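Side-chain contacts in mandelate racemase/muconate lactonizing enzyme/Enolase superfamily (PDB 2HZG), which belongs to the mandelate racemase/muconate lactonizing enzyme branch of the enolase superfamily, pairs into a two-chain assembly and holds a sodium ion in its barrel domain in this structure: residues A[19-23]-A[24-28]; A[291-294]-A[295-299]. One frame throughout, in Å; residues are numbered along the deposited sequence.

Interaction 1 (A[19-23]-A[24-28]); sequences TDAAD and GSQDA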
ATOM      1  N   THR A  19      10.596 -15.443  14.921  1.00 20.89           N
ATOM      2  CA  THR A  19       9.547 -16.456  14.894  1.00 21.80           C
ATOM      3  C   THR A  19       8.349 -15.994  14.075  1.00 22.25           C
ATOM      4  O   THR A  19       8.316 -14.858  13.580  1.00 21.67           O
ATOM      5  CB  THR A  19       9.020 -16.784  16.311  1.00 21.58           C
ATOM      6  OG1 THR A  19       8.219 -15.686  16.781  1.00 20.84           O
ATOM      7  CG2 THR A  19      10.192 -17.049  17.296  1.00 21.94           C
ATOM      8  N   ASP A  20       7.356 -16.886  13.966  1.00 23.10           N
ATOM      9  CA  ASP A  20       6.096 -16.591  13.283  1.00 23.94           C
ATOM     10  C   ASP A  20       5.036 -15.951  14.185  1.00 23.84           C
ATOM     11  O   ASP A  20       3.888 -15.792  13.764  1.00 24.05           O
ATOM     12  CB  ASP A  20       5.539 -17.844  12.579  1.00 25.00           C
ATOM     13  CG  ASP A  20       6.318 -18.199  11.309  1.00 27.51           C
ATOM     14  OD1 ASP A  20       6.771 -17.276  10.591  1.00 29.27           O
ATOM     15  OD2 ASP A  20       6.486 -19.405  11.019  1.00 30.72           O
ATOM     16  N   ALA A  21       5.402 -15.562  15.406  1.00 22.71           N
ATOM     17  CA  ALA A  21       4.539 -14.669  16.185  1.00 22.42           C
ATOM     18  C   ALA A  21       4.307 -13.354  15.410  1.00 22.38           C
ATOM     19  O   ALA A  21       5.227 -12.846  14.753  1.00 21.63           O
ATOM     20  CB  ALA A  21       5.155 -14.369  17.519  1.00 21.64           C
ATOM     21  N   ALA A  22       3.087 -12.802  15.521  1.00 22.31           N
ATOM     22  CA  ALA A  22       2.732 -11.507  14.916  1.00 22.48           C
ATOM     23  C   ALA A  22       3.226 -10.381  15.826  1.00 22.30           C
ATOM     24  O   ALA A  22       2.440  -9.645  16.450  1.00 23.22           O
ATOM     25  CB  ALA A  22       1.235 -11.404  14.704  1.00 21.89           C
ATOM     26  N   ASP A  23       4.545 -10.256  15.884  1.00 21.28           N
ATOM     27  CA  ASP A  23       5.200  -9.461  16.909  1.00 20.36           C
ATOM     28  C   ASP A  23       6.241  -8.618  16.199  1.00 18.98           C
ATOM     29  O   ASP A  23       7.276  -9.134  15.798  1.00 18.81           O
ATOM     30  CB  ASP A  23       5.857 -10.406  17.939  1.00 20.47           C
ATOM     31  CG  ASP A  23       6.672  -9.661  19.011  1.00 21.06           C
ATOM     32  OD1 ASP A  23       6.788  -8.416  18.947  1.00 19.01           O
ATOM     33  OD2 ASP A  23       7.186 -10.337  19.938  1.00 23.24           O
ATOM     34  N   GLY A  24       5.927  -7.335  16.010  1.00 18.24           N
ATOM     35  CA  GLY A  24       6.806  -6.379  15.320  1.00 18.08           C
ATOM     36  C   GLY A  24       8.069  -5.967  16.070  1.00 17.68           C
ATOM     37  O   GLY A  24       8.895  -5.215  15.545  1.00 18.02           O
ATOM     38  N   SER A  25       8.243  -6.449  17.295  1.00 16.71           N
ATOM     39  CA  SER A  25       9.425  -6.076  18.083  1.00 15.48           C
ATOM     40  C   SER A  25      10.643  -6.947  17.786  1.00 15.59           C
ATOM     41  O   SER A  25      11.718  -6.718  18.343  1.00 15.57           O
ATOM     42  CB  SER A  25       9.101  -6.065  19.590  1.00 16.03           C
ATOM     43  OG  SER A  25       8.969  -7.381  20.104  1.00 15.16           O
ATOM     44  N   GLN A  26      10.489  -7.919  16.885  1.00 15.03           N
ATOM     45  CA  GLN A  26      11.561  -8.883  16.587  1.00 15.21           C
ATOM     46  C   GLN A  26      12.646  -8.330  15.681  1.00 14.88           C
ATOM     47  O   GLN A  26      13.746  -8.855  15.654  1.00 15.27           O
ATOM     48  CB  GLN A  26      10.989 -10.155  15.959  1.00 14.69           C
ATOM     49  CG  GLN A  26       9.920 -10.831  16.813  1.00 15.04           C
ATOM     50  CD  GLN A  26       9.534 -12.181  16.224  1.00 17.90           C
ATOM     51  OE1 GLN A  26      10.263 -13.156  16.378  1.00 17.43           O
ATOM     52  NE2 GLN A  26       8.385 -12.241  15.559  1.00 14.07           N
ATOM     53  N   ASP A  27      12.316  -7.294  14.920  1.00 14.23           N
ATOM     54  CA  ASP A  27      13.295  -6.633  14.081  1.00 15.25           C
ATOM     55  C   ASP A  27      12.936  -5.159  13.980  1.00 14.88           C
ATOM     56  O   ASP A  27      11.915  -4.740  14.544  1.00 15.11           O
ATOM     57  CB  ASP A  27      13.517  -7.357  12.717  1.00 15.46           C
ATOM     58  CG  ASP A  27      12.468  -7.031  11.663  1.00 17.15           C
ATOM     59  OD1 ASP A  27      11.475  -6.352  11.952  1.00 17.40           O
ATOM     60  OD2 ASP A  27      12.670  -7.447  10.498  1.00 18.38           O
ATOM     61  N   ALA A  28      13.800  -4.367  13.353  1.00 14.41           N
ATOM     62  CA  ALA A  28      13.580  -2.923  13.263  1.00 14.60           C
ATOM     63  C   ALA A  28      14.357  -2.337  12.104  1.00 14.59           C
ATOM     64  O   ALA A  28      15.388  -2.868  11.700  1.00 15.05           O
ATOM     65  CB  ALA A  28      13.990  -2.200  14.586  1.00 13.36           C
TER

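Interaction 2 (A[291-294]-A[295-299]); sequences ADAA and QARGI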
ATOM      1  N   ALA A 291      -5.304  12.732  14.106  1.00 15.77           N
ATOM      2  CA  ALA A 291      -5.764  13.177  15.424  1.00 16.18           C
ATOM      3  C   ALA A 291      -6.710  14.389  15.358  1.00 16.83           C
ATOM      4  O   ALA A 291      -7.754  14.395  16.028  1.00 16.91           O
ATOM      5  CB  ALA A 291      -4.562  13.444  16.357  1.00 15.36           C
ATOM      6  N   ASP A 292      -6.358  15.387  14.541  1.00 17.13           N
ATOM      7  CA  ASP A 292      -7.239  16.536  14.268  1.00 18.38           C
ATOM      8  C   ASP A 292      -8.588  16.051  13.684  1.00 18.14           C
ATOM      9  O   ASP A 292      -9.659  16.494  14.116  1.00 17.47           O
ATOM     10  CB  ASP A 292      -6.603  17.509  13.256  1.00 18.73           C
ATOM     11  CG  ASP A 292      -5.305  18.172  13.755  1.00 19.93           C
ATOM     12  OD1 ASP A 292      -4.940  18.078  14.945  1.00 22.35           O
ATOM     13  OD2 ASP A 292      -4.629  18.813  12.915  1.00 22.84           O
ATOM     14  N   ALA A 293      -8.517  15.135  12.709  1.00 18.09           N
ATOM     15  CA  ALA A 293      -9.728  14.616  12.067  1.00 18.33           C
ATOM     16  C   ALA A 293     -10.566  13.792  13.052  1.00 18.71           C
ATOM     17  O   ALA A 293     -11.789  13.874  13.044  1.00 19.13           O
ATOM     18  CB  ALA A 293      -9.383  13.819  10.785  1.00 18.12           C
ATOM     19  N   ALA A 294      -9.908  13.018  13.917  1.00 18.95           N
ATOM     20  CA  ALA A 294     -10.596  12.274  14.963  1.00 19.28           C
ATOM     21  C   ALA A 294     -11.283  13.236  15.953  1.00 20.40           C
ATOM     22  O   ALA A 294     -12.445  13.038  16.313  1.00 20.38           O
ATOM     23  CB  ALA A 294      -9.614  11.325  15.680  1.00 18.81           C
ATOM     24  N   GLN A 295     -10.569  14.276  16.377  1.00 21.30           N
ATOM     25  CA  GLN A 295     -11.148  15.327  17.226  1.00 22.67           C
ATOM     26  C   GLN A 295     -12.402  15.939  16.606  1.00 23.55           C
ATOM     27  O   GLN A 295     -13.424  16.073  17.283  1.00 24.01           O
ATOM     28  CB  GLN A 295     -10.121  16.440  17.492  1.00 22.89           C
ATOM     29  CG  GLN A 295      -9.047  16.066  18.506  1.00 22.99           C
ATOM     30  CD  GLN A 295      -9.578  16.030  19.925  1.00 25.18           C
ATOM     31  OE1 GLN A 295      -9.739  17.067  20.554  1.00 26.60           O
ATOM     32  NE2 GLN A 295      -9.865  14.834  20.432  1.00 24.68           N
ATOM     33  N   ALA A 296     -12.332  16.301  15.324  1.00 23.98           N
ATOM     34  CA  ALA A 296     -13.502  16.850  14.621  1.00 24.50           C
ATOM     35  C   ALA A 296     -14.709  15.890  14.653  1.00 25.25           C
ATOM     36  O   ALA A 296     -15.868  16.340  14.689  1.00 25.74           O
ATOM     37  CB  ALA A 296     -13.146  17.191  13.209  1.00 24.28           C
ATOM     38  N   ARG A 297     -14.422  14.580  14.667  1.00 24.77           N
ATOM     39  CA  ARG A 297     -15.428  13.522  14.659  1.00 24.36           C
ATOM     40  C   ARG A 297     -15.823  12.996  16.030  1.00 24.37           C
ATOM     41  O   ARG A 297     -16.762  12.212  16.141  1.00 24.34           O
ATOM     42  CB  ARG A 297     -14.926  12.341  13.831  1.00 24.32           C
ATOM     43  CG  ARG A 297     -15.009  12.552  12.349  1.00 24.47           C
ATOM     44  CD  ARG A 297     -13.875  11.823  11.647  1.00 23.40           C
ATOM     45  NE  ARG A 297     -13.936  12.027  10.198  1.00 20.79           N
ATOM     46  CZ  ARG A 297     -13.443  13.078   9.555  1.00 20.34           C
ATOM     47  NH1 ARG A 297     -13.601  13.156   8.246  1.00 21.56           N
ATOM     48  NH2 ARG A 297     -12.819  14.058  10.205  1.00 19.55           N
ATOM     49  N   GLY A 298     -15.085  13.373  17.069  1.00 24.07           N
ATOM     50  CA  GLY A 298     -15.375  12.880  18.404  1.00 23.98           C
ATOM     51  C   GLY A 298     -15.019  11.411  18.546  1.00 23.44           C
ATOM     52  O   GLY A 298     -15.600  10.697  19.368  1.00 23.56           O
ATOM     53  N   ILE A 299     -14.065  10.964  17.731  1.00 22.26           N
ATOM     54  CA  ILE A 299     -13.531   9.605  17.805  1.00 21.05           C
ATOM     55  C   ILE A 299     -12.241   9.598  18.634  1.00 20.13           C
ATOM     56  O   ILE A 299     -11.342  10.396  18.402  1.00 20.37           O
ATOM     57  CB  ILE A 299     -13.314   8.998  16.380  1.00 21.27           C
ATOM     58  CG1 ILE A 299     -14.673   8.885  15.652  1.00 21.56           C
ATOM     59  CG2 ILE A 299     -12.600   7.615  16.458  1.00 19.44           C
ATOM     60  CD1 ILE A 299     -14.585   8.577  14.169  1.00 21.56           C
TER

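Interaction 1 (A[19-23]-A[24-28])
Between strands 5-14 and 27-35 the backbone from Thr-19 to Gln-26 curls round the side chain of Gln-26, with an inverse gamma turn centred on Ala-22. The chain of Gln-26 runs extended beyond CG (chi2 -172°), carrying its amide across the loop to the backbone of Thr-19; the two side chains cross at about a right angle. There OE1 accepts a short, nearly straight bond from Thr-19 N (2.7 Å, N-H...O 172°). On the other amide branch, NE2 donates to Thr-19 O at 3.3 Å from above that carbonyl's plane, and weakly to Asp-23 O. Both ends of the amide are thus tied to backbone atoms, which fixes its flip. Thr-19 OG1 accepts from Ala-21 N (3.1 Å), an ST turn. Asp-23 CG stands anti to its own backbone N (chi1 176°) and brings OD1 to Ser-25. This oxygen takes two bonds from the same face of the carboxylate plane: Ser-25 OG on the syn side at 2.7 Å, and Ser-25 N at 3.0 Å. Gln-335 bonds to the same pair, through its backbone N to Ser-25 OG and its NE2 to Asp-23 OD2. His-61 of the second subunit packs on Gln-26. With Ala-22 against Trp-168, its side chain about 9 Å from a bound sodium ion, and Asp-23 on Phe-306, this is consistent with the N-terminal-domain loop that reaches over the barrel mouth in this superfamily.

Interaction 2 (A[291-294]-A[295-299])
Arg-297 folds back over the last turn of helix 284-297: CG lies beside its own backbone N (chi1 -77°), and a bend at chi2 (148°) turns the rest of the chain toward Ala-293. CD passes 3.2 Å from Ala-293 O, and NH2 then donates to that same oxygen at 3.0 Å. The carbonyl oxygen sits at the edge of the guanidinium, in its plane, whereas NH2 comes from above the carbonyl plane. Arg-297 N reaches Ala-293 O from the opposite face, at 3.2 Å, so one residue grips this oxygen with both backbone and side chain. NH2 also lies 3.5 Å from Ala-293 CB, alongside the methyl. The guanidinium has a stronger anchor beyond the turn, a salt bridge from NE to Asp-267, which would help hold its rotation.

Gln-295 CG, beside its own backbone N, lies 3.3 Å from Ala-291 O, and the bend at chi2 then carries the amide end away. At the helix end, Gly-298 takes positive phi and the chain closes in a Schellman motif. Gly-298 N bonds to Gln-295 O at 3.2 Å, and Ile-299 N returns to Ala-294 O at 3.0 Å. Ala-294 CB and Ile-299 CB approach to 4.4 Å, an apolar touch across the turn.

Asp-292, on the exposed side, pairs with Lys-288 one turn earlier. Inward, Ala-294 and Ile-299 both pack on Met-266 of helix 259-268 and Ile-274 of strand 273-276, and Ala-293 meets Phe-259, seating the helix end on the barrel just before strand 300-303.

Both contacts are local and partly buried, but they serve different domains on opposite sides of the chain's centre, with centres about 31 Å apart and no touch between them. Interaction 1 shapes a loop of the N-terminal domain, where side-chain amide, carboxylate and hydroxyl groups bond to the backbone and to one another in the irregular turn that leads into strand 27-35; the second subunit reaches this region. Interaction 2 ends a helix of the barrel domain, where backbone bonds dominate and an arginine reinforces one carbonyl; neither segment touches the other chain. Buried polar side chains (Asp-23, Ser-25, Gln-26) mark interaction 1, whereas in 291-299 the methyls of Ala-291, Ala-293 and Ala-294 are buried.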